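Side-chain contacts in protocadherin gamma-B3 (Homo sapiens, PDB 5K8R), which is probably a calcium-dependent cell-adhesion protein that may help establish and maintain specific neuronal connections in the brain, represented here by its first four extracellular cadherin repeats: residues Arg59-Arg62 against Glu63-Cys66; Lys153-Leu156 against Asp157-Tyr161; Asn224-Ala227 against Gly228-Val231; Val211-Gln214 against Asp215-Val219; Phe103-Asn106 against Ile107-Leu110. All blocks are in the same frame, centred on the assembly; numbering follows the deposited sequence.

Contact 1 of 5, residues Arg59-Arg62 against Glu63-Cys66; sequences RIDR and EEIC. With CA (calcium ion), chain C; CA (calcium ion), chain D.
D61 and E63 meet through a shared calcium ion in the cadherin DRE motif, where the loop after strand 53-56 turns into the short helix 62-65 of the first cadherin repeat. The tight part is this acidic helix start. D61 is the N-cap: its OD1 accepts from E63 N at 3.2 Å, from above the carboxylate plane, while OD2 takes a weak bond from E64 N and a long pairing with R59 NH2. With CG anti to the backbone N (chi1 175°), the same OD1 also reaches the first calcium, shared with E63 OE1, E9, E10 and D98. E63 OE1 bridges both ions, binding the second at 2.8 Å, and OE2 binds that same ion at 2.4 Å; E9, D95, I96, D98 and D131 complete the second site. Buried R62 bends back so that NH2 donates to E63 OE2 at 2.7 Å, the guanidinium and carboxylate planes 74° apart; this probably offsets part of the negative charge round the ions. I65 N donates to D61 O at 3.1 Å, and I65 CD1 packs on I60 CG2. The solvent side is looser: exposed E64 holds OE1 4.3 Å from R59 NH1, too far for a salt bridge, and R59 NE pairs with E10. One turn on from R62, C66 N donates to R62 O at 2.9 Å, and C66 SG is disulfide-linked to C72.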
loop_
_atom_site.group_PDB
_atom_site.type_symbol
_atom_site.label_atom_id
_atom_site.label_comp_id
_atom_site.label_asym_id
_atom_site.label_seq_id
_atom_site.Cartn_x
_atom_site.Cartn_y
_atom_site.Cartn_z
ATOM N N ARG A 59 6.350 -30.704 50.463
ATOM C CA ARG A 59 5.573 -30.655 49.233
ATOM C C ARG A 59 6.396 -31.175 48.060
ATOM O O ARG A 59 7.524 -30.728 47.830
ATOM C CB ARG A 59 5.100 -29.228 48.955
ATOM C CG ARG A 59 4.371 -29.072 47.630
ATOM C CD ARG A 59 3.720 -27.705 47.511
ATOM N NE ARG A 59 3.001 -27.554 46.250
ATOM C CZ ARG A 59 3.486 -26.929 45.182
ATOM N NH1 ARG A 59 4.696 -26.386 45.219
ATOM N NH2 ARG A 59 2.760 -26.841 44.076
ATOM N N ILE A 60 5.826 -32.123 47.320
ATOM C CA ILE A 60 6.477 -32.683 46.141
ATOM C C ILE A 60 5.735 -32.207 44.899
ATOM O O ILE A 60 4.750 -32.821 44.474
ATOM C CB ILE A 60 6.530 -34.219 46.210
ATOM C CG1 ILE A 60 7.256 -34.665 47.480
ATOM C CG2 ILE A 60 7.217 -34.790 44.977
ATOM C CD1 ILE A 60 7.371 -36.164 47.624
ATOM N N ASP A 61 6.197 -31.102 44.319
ATOM C CA ASP A 61 5.596 -30.537 43.115
ATOM C C ASP A 61 6.358 -31.058 41.902
ATOM O O ASP A 61 7.524 -30.709 41.696
ATOM C CB ASP A 61 5.619 -29.011 43.169
ATOM C CG ASP A 61 5.125 -28.372 41.884
ATOM O OD1 ASP A 61 4.286 -28.987 41.192
ATOM O OD2 ASP A 61 5.578 -27.252 41.567
ATOM N N ARG A 62 5.696 -31.892 41.095
ATOM C CA ARG A 62 6.361 -32.485 39.939
ATOM C C ARG A 62 6.746 -31.433 38.907
ATOM O O ARG A 62 7.749 -31.594 38.203
ATOM C CB ARG A 62 5.465 -33.546 39.303
ATOM C CG ARG A 62 6.167 -34.406 38.267
ATOM C CD ARG A 62 5.228 -34.794 37.141
ATOM N NE ARG A 62 4.705 -33.616 36.457
ATOM C CZ ARG A 62 5.353 -32.958 35.502
ATOM N NH1 ARG A 62 6.556 -33.361 35.115
ATOM N NH2 ARG A 62 4.803 -31.893 34.935
ATOM N N GLU A 63 5.966 -30.354 38.800
ATOM C CA GLU A 63 6.286 -29.306 37.834
ATOM C C GLU A 63 7.593 -28.608 38.189
ATOM O O GLU A 63 8.389 -28.282 37.301
ATOM C CB GLU A 63 5.142 -28.295 37.751
ATOM C CG GLU A 63 4.001 -28.718 36.839
ATOM C CD GLU A 63 3.214 -29.892 37.385
ATOM O OE1 GLU A 63 2.861 -29.867 38.583
ATOM O OE2 GLU A 63 2.955 -30.842 36.617
ATOM N N GLU A 64 7.833 -28.372 39.478
ATOM C CA GLU A 64 9.057 -27.699 39.892
ATOM C C GLU A 64 10.252 -28.645 39.909
ATOM O O GLU A 64 11.392 -28.202 39.734
ATOM C CB GLU A 64 8.863 -27.064 41.270
ATOM C CG GLU A 64 10.002 -26.161 41.710
ATOM C CD GLU A 64 9.753 -25.533 43.066
ATOM O OE1 GLU A 64 8.734 -25.875 43.702
ATOM O OE2 GLU A 64 10.577 -24.698 43.496
ATOM N N ILE A 65 10.012 -29.943 40.099
ATOM C CA ILE A 65 11.105 -30.904 40.203
ATOM C C ILE A 65 11.564 -31.363 38.825
ATOM O O ILE A 65 12.755 -31.297 38.500
ATOM C CB ILE A 65 10.682 -32.095 41.083
ATOM C CG1 ILE A 65 10.423 -31.633 42.518
ATOM C CG2 ILE A 65 11.742 -33.184 41.054
ATOM C CD1 ILE A 65 9.806 -32.700 43.394
ATOM N N CYS A 66 10.634 -31.839 37.993
ATOM C CA CYS A 66 10.991 -32.393 36.694
ATOM C C CYS A 66 10.545 -31.552 35.508
ATOM O O CYS A 66 11.041 -31.774 34.399
ATOM C CB CYS A 66 10.415 -33.810 36.537
ATOM S SG CYS A 66 11.104 -35.036 37.678
HETATM CA CA CA C . 1.998 -29.687 40.858
HETATM CA CA CA D . 0.835 -31.528 37.520
#

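Contact 2 of 5, residues Lys153-Leu156 against Asp157-Tyr161; sequences KENL and DGSRY
K153 and Y161 form an antiparallel hydrogen-bonded pair at the end of the beta hairpin of strands 148-154 and 160-166 in the second cadherin repeat, with K153 N to Y161 O and Y161 N to K153 O both 2.9 Å. The tyrosine is turned back over the lysine: its CG sits between the backbone N and the carbonyl carbon (chi1 66°), which brings one ring face onto K153 CB, 3.4 Å from Y161 CZ. K153 CD then runs by the phenol oxygen, and NZ makes a long, weak pairing with E163. The adjacent non-hydrogen-bonded pair, E154 and R160, lies on the opposite sheet face, its side chains side by side and joined by a salt bridge from R160 NE to E154 OE2 at 2.9 Å; R160 NH2 also bonds Q138 O.

N155 N donates to S159 O at 2.8 Å, and its side chain can be followed outward. CB lies near D157 OD1 and S159 OG; CG comes to 3.8 Å from Y161 CD2; OD1 rests against the CD2-CE2 side of that ring. At the tip, ND2 donates to S159 OG at 3.0 Å, weakly to S159 O, and to a buffer molecule, probably from the crystallisation liquor. S159 OG in turn donates to the syn lone pair of D157 OD1 at 2.6 Å, and S159 N meets that oxygen too, closing an Asx turn. G158 N to N155 O completes a type I turn. The serine hydroxyl, accepting one bond and giving another, couples the turn's carboxylate to the amide and probably helps to hold both in place.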
loop_
_atom_site.group_PDB
_atom_site.type_symbol
_atom_site.label_atom_id
_atom_site.label_comp_id
_atom_site.label_asym_id
_atom_site.label_seq_id
_atom_site.Cartn_x
_atom_site.Cartn_y
_atom_site.Cartn_z
ATOM N N LYS A 153 -4.530 -29.056 14.183
ATOM C CA LYS A 153 -3.533 -29.992 13.690
ATOM C C LYS A 153 -2.691 -30.495 14.854
ATOM O O LYS A 153 -2.835 -30.053 15.996
ATOM C CB LYS A 153 -2.646 -29.347 12.618
ATOM C CG LYS A 153 -3.378 -28.988 11.334
ATOM C CD LYS A 153 -2.412 -28.433 10.298
ATOM C CE LYS A 153 -3.113 -28.141 8.982
ATOM N NZ LYS A 153 -2.157 -27.667 7.944
ATOM N N GLU A 154 -1.806 -31.442 14.555
ATOM C CA GLU A 154 -0.925 -32.025 15.554
ATOM C C GLU A 154 0.497 -32.066 15.020
ATOM O O GLU A 154 0.718 -32.341 13.837
ATOM C CB GLU A 154 -1.378 -33.438 15.948
ATOM C CG GLU A 154 -2.723 -33.489 16.657
ATOM C CD GLU A 154 -3.068 -34.879 17.160
ATOM O OE1 GLU A 154 -2.266 -35.809 16.939
ATOM O OE2 GLU A 154 -4.141 -35.038 17.780
ATOM N N ASN A 155 1.457 -31.788 15.898
ATOM C CA ASN A 155 2.860 -31.893 15.534
ATOM C C ASN A 155 3.269 -33.363 15.460
ATOM O O ASN A 155 2.455 -34.277 15.624
ATOM C CB ASN A 155 3.731 -31.133 16.533
ATOM C CG ASN A 155 3.425 -29.648 16.563
ATOM O OD1 ASN A 155 3.814 -28.904 15.663
ATOM N ND2 ASN A 155 2.733 -29.208 17.607
ATOM N N LEU A 156 4.559 -33.594 15.217
ATOM C CA LEU A 156 5.061 -34.958 15.098
ATOM C C LEU A 156 5.132 -35.681 16.436
ATOM O O LEU A 156 5.331 -36.901 16.447
ATOM C CB LEU A 156 6.440 -34.955 14.430
ATOM C CG LEU A 156 6.483 -34.935 12.897
ATOM C CD1 LEU A 156 5.930 -33.637 12.324
ATOM C CD2 LEU A 156 7.900 -35.180 12.399
ATOM N N ASP A 157 4.972 -34.974 17.553
ATOM C CA ASP A 157 4.966 -35.589 18.873
ATOM C C ASP A 157 3.564 -35.782 19.434
ATOM O O ASP A 157 3.424 -36.204 20.586
ATOM C CB ASP A 157 5.806 -34.758 19.852
ATOM C CG ASP A 157 5.421 -33.287 19.860
ATOM O OD1 ASP A 157 4.239 -32.967 19.620
ATOM O OD2 ASP A 157 6.310 -32.446 20.114
ATOM N N GLY A 158 2.527 -35.482 18.654
ATOM C CA GLY A 158 1.160 -35.630 19.104
ATOM C C GLY A 158 0.553 -34.397 19.739
ATOM O O GLY A 158 -0.661 -34.382 19.979
ATOM N N SER A 159 1.351 -33.369 20.021
ATOM C CA SER A 159 0.816 -32.149 20.612
ATOM C C SER A 159 -0.022 -31.388 19.592
ATOM O O SER A 159 0.316 -31.321 18.409
ATOM C CB SER A 159 1.948 -31.262 21.126
ATOM O OG SER A 159 2.795 -30.854 20.066
ATOM N N ARG A 160 -1.118 -30.803 20.064
ATOM C CA ARG A 160 -2.067 -30.118 19.199
ATOM C C ARG A 160 -1.723 -28.638 19.083
ATOM O O ARG A 160 -1.171 -28.033 20.006
ATOM C CB ARG A 160 -3.498 -30.271 19.729
ATOM C CG ARG A 160 -4.110 -31.659 19.567
ATOM C CD ARG A 160 -3.574 -32.647 20.591
ATOM N NE ARG A 160 -4.205 -33.958 20.476
ATOM C CZ ARG A 160 -5.237 -34.354 21.214
ATOM N NH1 ARG A 160 -5.751 -35.564 21.045
ATOM N NH2 ARG A 160 -5.751 -33.538 22.123
ATOM N N TYR A 161 -2.058 -28.059 17.929
ATOM C CA TYR A 161 -1.938 -26.627 17.724
ATOM C C TYR A 161 -3.068 -26.168 16.814
ATOM O O TYR A 161 -3.461 -26.910 15.898
ATOM C CB TYR A 161 -0.580 -26.229 17.129
ATOM C CG TYR A 161 -0.315 -26.727 15.724
ATOM C CD1 TYR A 161 -0.566 -25.918 14.623
ATOM C CD2 TYR A 161 0.206 -27.994 15.500
ATOM C CE1 TYR A 161 -0.317 -26.363 13.338
ATOM C CE2 TYR A 161 0.458 -28.447 14.219
ATOM C CZ TYR A 161 0.196 -27.626 13.143
ATOM O OH TYR A 161 0.443 -28.073 11.865
#

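Contact 3 of 5, residues Asn224-Ala227 against Gly228-Val231; sequences NLPA and GSSV
S229 folds back on P226 through two bonds to one carbonyl oxygen. The stronger comes from the hydroxyl: S229 OG donates to P226 O at 2.6 Å, rising 41° out of the carbonyl plane. The backbone bond from S229 N to the same oxygen is weak, at 3.4 Å, and closes a type II beta turn running from P226 to S229. The torsion of the serine explains the pairing, since OG lies beside its own backbone N (chi1 -51°) and both donors therefore face the same acceptor.

Around these bonds, L225 CD1 packs against S229 CB at 3.7 Å. The leucine reaches the serine because its CG stands anti to the backbone N, which leaves CG close behind the methyl. P226 CD comes to 3.8 Å from S229 OG across the flank of the proline ring.

One shell further out, G228 takes the third position of the turn with phi 85°, where a side chain would collide with the carbonyl oxygen of A227; glycine is thus what the backbone itself demands. A227, at the exposed corner, points its methyl away from 228-231, although CB stays in contact with G228 N.

The turn lies in the third cadherin repeat, linking strand 216-222 to strand 230-237. Both G228 and S229 make backbone hydrogen bonds to T273 at the end of the neighbouring strand 270-273, and L225 also touches the T273 side chain and L277.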
loop_
_atom_site.group_PDB
_atom_site.type_symbol
_atom_site.label_atom_id
_atom_site.label_comp_id
_atom_site.label_asym_id
_atom_site.label_seq_id
_atom_site.Cartn_x
_atom_site.Cartn_y
_atom_site.Cartn_z
ATOM N N ASN A 224 -18.772 37.829 -19.112
ATOM C CA ASN A 224 -18.067 38.861 -18.362
ATOM C C ASN A 224 -17.703 38.367 -16.966
ATOM O O ASN A 224 -17.588 39.163 -16.029
ATOM C CB ASN A 224 -18.910 40.137 -18.276
ATOM C CG ASN A 224 -20.198 39.938 -17.503
ATOM O OD1 ASN A 224 -20.767 38.848 -17.495
ATOM N ND2 ASN A 224 -20.665 40.994 -16.848
ATOM N N LEU A 225 -17.518 37.062 -16.822
ATOM C CA LEU A 225 -17.144 36.485 -15.536
ATOM C C LEU A 225 -15.699 36.839 -15.214
ATOM O O LEU A 225 -14.806 36.554 -16.023
ATOM C CB LEU A 225 -17.328 34.970 -15.562
ATOM C CG LEU A 225 -17.076 34.223 -14.250
ATOM C CD1 LEU A 225 -18.063 34.662 -13.181
ATOM C CD2 LEU A 225 -17.147 32.718 -14.465
ATOM N N PRO A 226 -15.420 37.459 -14.070
ATOM C CA PRO A 226 -14.036 37.813 -13.742
ATOM C C PRO A 226 -13.170 36.579 -13.554
ATOM O O PRO A 226 -13.644 35.507 -13.170
ATOM C CB PRO A 226 -14.169 38.601 -12.431
ATOM C CG PRO A 226 -15.598 39.044 -12.386
ATOM C CD PRO A 226 -16.373 37.960 -13.065
ATOM N N ALA A 227 -11.879 36.745 -13.831
ATOM C CA ALA A 227 -10.928 35.659 -13.655
ATOM C C ALA A 227 -10.790 35.300 -12.180
ATOM O O ALA A 227 -10.927 36.147 -11.294
ATOM C CB ALA A 227 -9.565 36.041 -14.232
ATOM N N GLY A 228 -10.518 34.023 -11.922
ATOM C CA GLY A 228 -10.431 33.519 -10.568
ATOM C C GLY A 228 -11.751 33.113 -9.953
ATOM O O GLY A 228 -11.757 32.589 -8.831
ATOM N N SER A 229 -12.864 33.331 -10.647
ATOM C CA SER A 229 -14.171 33.009 -10.097
ATOM C C SER A 229 -14.410 31.503 -10.104
ATOM O O SER A 229 -13.955 30.781 -10.994
ATOM C CB SER A 229 -15.270 33.709 -10.897
ATOM O OG SER A 229 -14.999 35.092 -11.039
ATOM N N SER A 230 -15.137 31.035 -9.093
ATOM C CA SER A 230 -15.527 29.634 -9.026
ATOM C C SER A 230 -16.695 29.383 -9.970
ATOM O O SER A 230 -17.667 30.144 -9.985
ATOM C CB SER A 230 -15.906 29.251 -7.595
ATOM O OG SER A 230 -16.257 27.881 -7.508
ATOM N N VAL A 231 -16.596 28.317 -10.760
ATOM C CA VAL A 231 -17.618 27.968 -11.733
ATOM C C VAL A 231 -18.384 26.713 -11.325
ATOM O O VAL A 231 -19.609 26.663 -11.460
ATOM C CB VAL A 231 -17.005 27.819 -13.145
ATOM C CG1 VAL A 231 -15.834 26.851 -13.133
ATOM C CG2 VAL A 231 -18.054 27.383 -14.148
#

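Contact 4 of 5, residues Val211-Gln214 against Asp215-Val219; sequences VFTQ and DMYRV
T213 and Y217 share the one polar bond between side chains here: T213 OG1 and Y217 OH are 2.9 Å apart, and either hydroxyl could give the proton. Threonine OG1 sits between its backbone N and carbonyl carbon (chi1 65°), which presents it to the phenol at the edge of the tyrosine ring. The phenol oxygen has a further, weak partner in M235 O, so it is held by one partner in the bend and a weak one in the adjoining strand 230-237.

Contacts over a ring face come from Q214. Its CB makes a CH-pi contact with Y217, 3.9 Å from the ring centroid and 23° off the normal, and the extended chain carries the side-chain amide on above the CD1-CE1 rim, the two planes only 18° apart.

Apolar packing is left to F212. Its CD1 lies 4.2 Å from Y217 CE2 and meets Y217 OH near the plane of the phenylalanine ring, the two side chains crossing at about a right angle. Both aromatics are buried: F212 against C301, V289 and A291, Y217 against C301 and V234.

Strand 211-212 lies beside strand 230-237 in one sheet, whereas strand 216-222, with Y217, runs parallel to strand 298-308 in the other. Such a first strand, broken in two and passing from one sheet to the other, is the A*/A strand of the cadherin beta-sandwich, with 211-212 as A* and 216-222 as A, here in the third repeat.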
loop_
_atom_site.group_PDB
_atom_site.type_symbol
_atom_site.label_atom_id
_atom_site.label_comp_id
_atom_site.label_asym_id
_atom_site.label_seq_id
_atom_site.Cartn_x
_atom_site.Cartn_y
_atom_site.Cartn_z
ATOM N N VAL A 211 -15.661 7.234 -7.312
ATOM C CA VAL A 211 -16.983 7.323 -7.923
ATOM C C VAL A 211 -17.409 8.785 -7.926
ATOM O O VAL A 211 -17.588 9.385 -6.859
ATOM C CB VAL A 211 -18.022 6.463 -7.186
ATOM C CG1 VAL A 211 -19.419 6.763 -7.706
ATOM C CG2 VAL A 211 -17.697 4.985 -7.344
ATOM N N PHE A 212 -17.572 9.352 -9.118
ATOM C CA PHE A 212 -18.054 10.721 -9.233
ATOM C C PHE A 212 -19.530 10.796 -8.866
ATOM O O PHE A 212 -20.312 9.892 -9.177
ATOM C CB PHE A 212 -17.846 11.250 -10.651
ATOM C CG PHE A 212 -16.468 11.787 -10.903
ATOM C CD1 PHE A 212 -16.085 13.013 -10.382
ATOM C CD2 PHE A 212 -15.560 11.076 -11.670
ATOM C CE1 PHE A 212 -14.818 13.514 -10.614
ATOM C CE2 PHE A 212 -14.293 11.573 -11.906
ATOM C CZ PHE A 212 -13.923 12.795 -11.379
ATOM N N THR A 213 -19.909 11.889 -8.200
ATOM C CA THR A 213 -21.309 12.083 -7.836
ATOM C C THR A 213 -22.182 12.314 -9.063
ATOM O O THR A 213 -23.385 12.035 -9.027
ATOM C CB THR A 213 -21.443 13.254 -6.863
ATOM O OG1 THR A 213 -21.058 14.469 -7.519
ATOM C CG2 THR A 213 -20.554 13.039 -5.651
ATOM N N GLN A 214 -21.601 12.825 -10.147
ATOM C CA GLN A 214 -22.316 13.043 -11.394
ATOM C C GLN A 214 -21.413 12.674 -12.559
ATOM O O GLN A 214 -20.206 12.933 -12.521
ATOM C CB GLN A 214 -22.774 14.501 -11.544
ATOM C CG GLN A 214 -23.683 15.005 -10.437
ATOM C CD GLN A 214 -24.057 16.463 -10.617
ATOM O OE1 GLN A 214 -23.830 17.047 -11.677
ATOM N NE2 GLN A 214 -24.630 17.060 -9.578
ATOM N N ASP A 215 -21.998 12.068 -13.590
ATOM C CA ASP A 215 -21.275 11.807 -14.827
ATOM C C ASP A 215 -21.194 13.033 -15.725
ATOM O O ASP A 215 -20.562 12.967 -16.784
ATOM C CB ASP A 215 -21.927 10.649 -15.589
ATOM C CG ASP A 215 -21.770 9.322 -14.875
ATOM O OD1 ASP A 215 -20.734 9.124 -14.206
ATOM O OD2 ASP A 215 -22.683 8.475 -14.985
ATOM N N MET A 216 -21.813 14.142 -15.327
ATOM C CA MET A 216 -21.797 15.371 -16.110
ATOM C C MET A 216 -22.109 16.537 -15.185
ATOM O O MET A 216 -23.136 16.526 -14.499
ATOM C CB MET A 216 -22.813 15.308 -17.257
ATOM C CG MET A 216 -23.137 16.659 -17.878
ATOM S SD MET A 216 -21.737 17.410 -18.730
ATOM C CE MET A 216 -21.536 16.285 -20.109
ATOM N N TYR A 217 -21.224 17.529 -15.165
ATOM C CA TYR A 217 -21.407 18.746 -14.376
ATOM C C TYR A 217 -21.618 19.900 -15.350
ATOM O O TYR A 217 -20.658 20.429 -15.916
ATOM C CB TYR A 217 -20.210 18.999 -13.465
ATOM C CG TYR A 217 -19.951 17.902 -12.457
ATOM C CD1 TYR A 217 -20.598 17.893 -11.229
ATOM C CD2 TYR A 217 -19.051 16.880 -12.731
ATOM C CE1 TYR A 217 -20.361 16.894 -10.302
ATOM C CE2 TYR A 217 -18.807 15.876 -11.812
ATOM C CZ TYR A 217 -19.464 15.888 -10.599
ATOM O OH TYR A 217 -19.223 14.891 -9.681
ATOM N N ARG A 218 -22.875 20.286 -15.546
ATOM C CA ARG A 218 -23.226 21.356 -16.469
ATOM C C ARG A 218 -23.561 22.626 -15.698
ATOM O O ARG A 218 -24.188 22.575 -14.638
ATOM C CB ARG A 218 -24.407 20.951 -17.354
ATOM C CG ARG A 218 -24.666 21.906 -18.510
ATOM C CD ARG A 218 -25.720 21.361 -19.461
ATOM N NE ARG A 218 -25.906 22.227 -20.622
ATOM C CZ ARG A 218 -26.750 21.974 -21.617
ATOM N NH1 ARG A 218 -27.491 20.876 -21.597
ATOM N NH2 ARG A 218 -26.853 22.820 -22.634
ATOM N N VAL A 219 -23.136 23.766 -16.242
ATOM C CA VAL A 219 -23.347 25.056 -15.597
ATOM C C VAL A 219 -23.302 26.129 -16.674
ATOM O O VAL A 219 -22.650 25.964 -17.708
ATOM C CB VAL A 219 -22.291 25.303 -14.489
ATOM C CG1 VAL A 219 -20.916 25.487 -15.102
ATOM C CG2 VAL A 219 -22.673 26.500 -13.624
#

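Contact 5 of 5, residues Phe103-Asn106 against Ile107-Leu110; sequences FSQN and ITEL
Q105 turns its CG in between the backbone N and the carbonyl carbon (chi1 52°), and the extended chain then runs alongside the backbone of I107 to T108. At the far end T108 OG1 lies beside its own backbone N (chi1 -59°), which turns it toward the glutamine; Q105 NE2 donates to T108 OG1 at 2.9 Å. The bond is moderately bent, 142° at the hydrogen, and the oxygen is tilted out of the amide plane. On the way the glutamine passes close over the peptide: Q105 CG is 3.4 Å from I107 O. The two side chains cross at about a right angle, and T108 CG2 also sits against NE2.

The site is where the loop before strand 107-113 enters the first strand of the second cadherin repeat, an edge strand that lies parallel to strand 193-203. Backbone bonds join T108 to Q197 and R199 there, while T196 OG1 is hydrogen-bonded to Q105 O and N106 O. F103 points into the sandwich toward L182 and A184. A water accepts from Q105 NE2 at 3.1 Å and from E109 N at 2.9 Å, carrying the amide's link one residue beyond the threonine.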
loop_
_atom_site.group_PDB
_atom_site.type_symbol
_atom_site.label_atom_id
_atom_site.label_comp_id
_atom_site.label_asym_id
_atom_site.label_seq_id
_atom_site.Cartn_x
_atom_site.Cartn_y
_atom_site.Cartn_z
ATOM N N PHE A 103 -2.668 -18.908 27.958
ATOM C CA PHE A 103 -2.222 -18.165 26.790
ATOM C C PHE A 103 -1.304 -17.027 27.223
ATOM O O PHE A 103 -1.338 -16.569 28.367
ATOM C CB PHE A 103 -3.411 -17.611 26.001
ATOM C CG PHE A 103 -4.168 -18.655 25.228
ATOM C CD1 PHE A 103 -5.329 -19.210 25.739
ATOM C CD2 PHE A 103 -3.717 -19.078 23.988
ATOM C CE1 PHE A 103 -6.027 -20.170 25.027
ATOM C CE2 PHE A 103 -4.410 -20.037 23.272
ATOM C CZ PHE A 103 -5.566 -20.583 23.792
ATOM N N SER A 104 -0.471 -16.574 26.282
ATOM C CA SER A 104 0.501 -15.533 26.601
ATOM C C SER A 104 -0.186 -14.221 26.958
ATOM O O SER A 104 0.243 -13.519 27.882
ATOM C CB SER A 104 1.460 -15.333 25.428
ATOM O OG SER A 104 2.173 -16.524 25.146
ATOM N N GLN A 105 -1.252 -13.873 26.242
ATOM C CA GLN A 105 -1.984 -12.644 26.500
ATOM C C GLN A 105 -3.477 -12.906 26.370
ATOM O O GLN A 105 -3.908 -13.784 25.619
ATOM C CB GLN A 105 -1.552 -11.520 25.547
ATOM C CG GLN A 105 -1.586 -11.897 24.079
ATOM C CD GLN A 105 -1.013 -10.811 23.189
ATOM O OE1 GLN A 105 -0.496 -9.805 23.675
ATOM N NE2 GLN A 105 -1.103 -11.008 21.880
ATOM N N ASN A 106 -4.263 -12.129 27.118
ATOM C CA ASN A 106 -5.709 -12.322 27.119
ATOM C C ASN A 106 -6.329 -11.891 25.796
ATOM O O ASN A 106 -7.294 -12.506 25.328
ATOM C CB ASN A 106 -6.337 -11.555 28.282
ATOM C CG ASN A 106 -5.801 -11.998 29.630
ATOM O OD1 ASN A 106 -5.302 -11.186 30.408
ATOM N ND2 ASN A 106 -5.900 -13.292 29.911
ATOM N N ILE A 107 -5.794 -10.839 25.181
ATOM C CA ILE A 107 -6.286 -10.324 23.908
ATOM C C ILE A 107 -5.125 -10.286 22.925
ATOM O O ILE A 107 -4.047 -9.774 23.249
ATOM C CB ILE A 107 -6.916 -8.928 24.060
ATOM C CG1 ILE A 107 -8.046 -8.956 25.092
ATOM C CG2 ILE A 107 -7.439 -8.430 22.720
ATOM C CD1 ILE A 107 -8.758 -7.631 25.250
ATOM N N THR A 108 -5.348 -10.822 21.728
ATOM C CA THR A 108 -4.354 -10.835 20.664
ATOM C C THR A 108 -4.944 -10.177 19.425
ATOM O O THR A 108 -6.056 -10.518 19.009
ATOM C CB THR A 108 -3.910 -12.265 20.334
ATOM O OG1 THR A 108 -3.349 -12.880 21.502
ATOM C CG2 THR A 108 -2.875 -12.260 19.218
ATOM N N GLU A 109 -4.206 -9.235 18.844
ATOM C CA GLU A 109 -4.625 -8.591 17.608
ATOM C C GLU A 109 -4.006 -9.305 16.413
ATOM O O GLU A 109 -2.863 -9.769 16.473
ATOM C CB GLU A 109 -4.234 -7.113 17.599
ATOM C CG GLU A 109 -5.056 -6.250 18.540
ATOM C CD GLU A 109 -4.791 -4.771 18.354
ATOM O OE1 GLU A 109 -3.811 -4.426 17.660
ATOM O OE2 GLU A 109 -5.563 -3.953 18.896
ATOM N N LEU A 110 -4.758 -9.381 15.347
ATOM C CA LEU A 110 -4.331 -10.040 14.156
ATOM C C LEU A 110 -4.757 -9.236 12.954
ATOM O O LEU A 110 -5.919 -9.070 12.733
ATOM C CB LEU A 110 -5.018 -11.388 14.123
ATOM C CG LEU A 110 -4.809 -12.284 12.941
ATOM C CD1 LEU A 110 -3.355 -12.654 12.864
ATOM C CD2 LEU A 110 -5.630 -13.519 13.124
HETATM O O HOH W 1 -1.482 -8.678 19.799
#

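Overall arrangement
The five contacts are spread along the first three cadherin repeats: contact 1 in the first, contacts 2 and 5 in the second, contacts 3 and 4 in the third. Only contact 1 supplies calcium ligands; L225 of contact 3 and R160 of contact 2 have side chains about 11 and 12 Å from a calcium ion. Contacts 2 and 5 share a repeat without touching, their nearest atoms about 9 Å apart. Contacts 3 and 4 do meet, V231 CG2 packing on V219 CG1 at 3.6 Å between consecutive strands. From contact 1 to contact 3 the centres are 88 Å apart, reflecting the elongated chain.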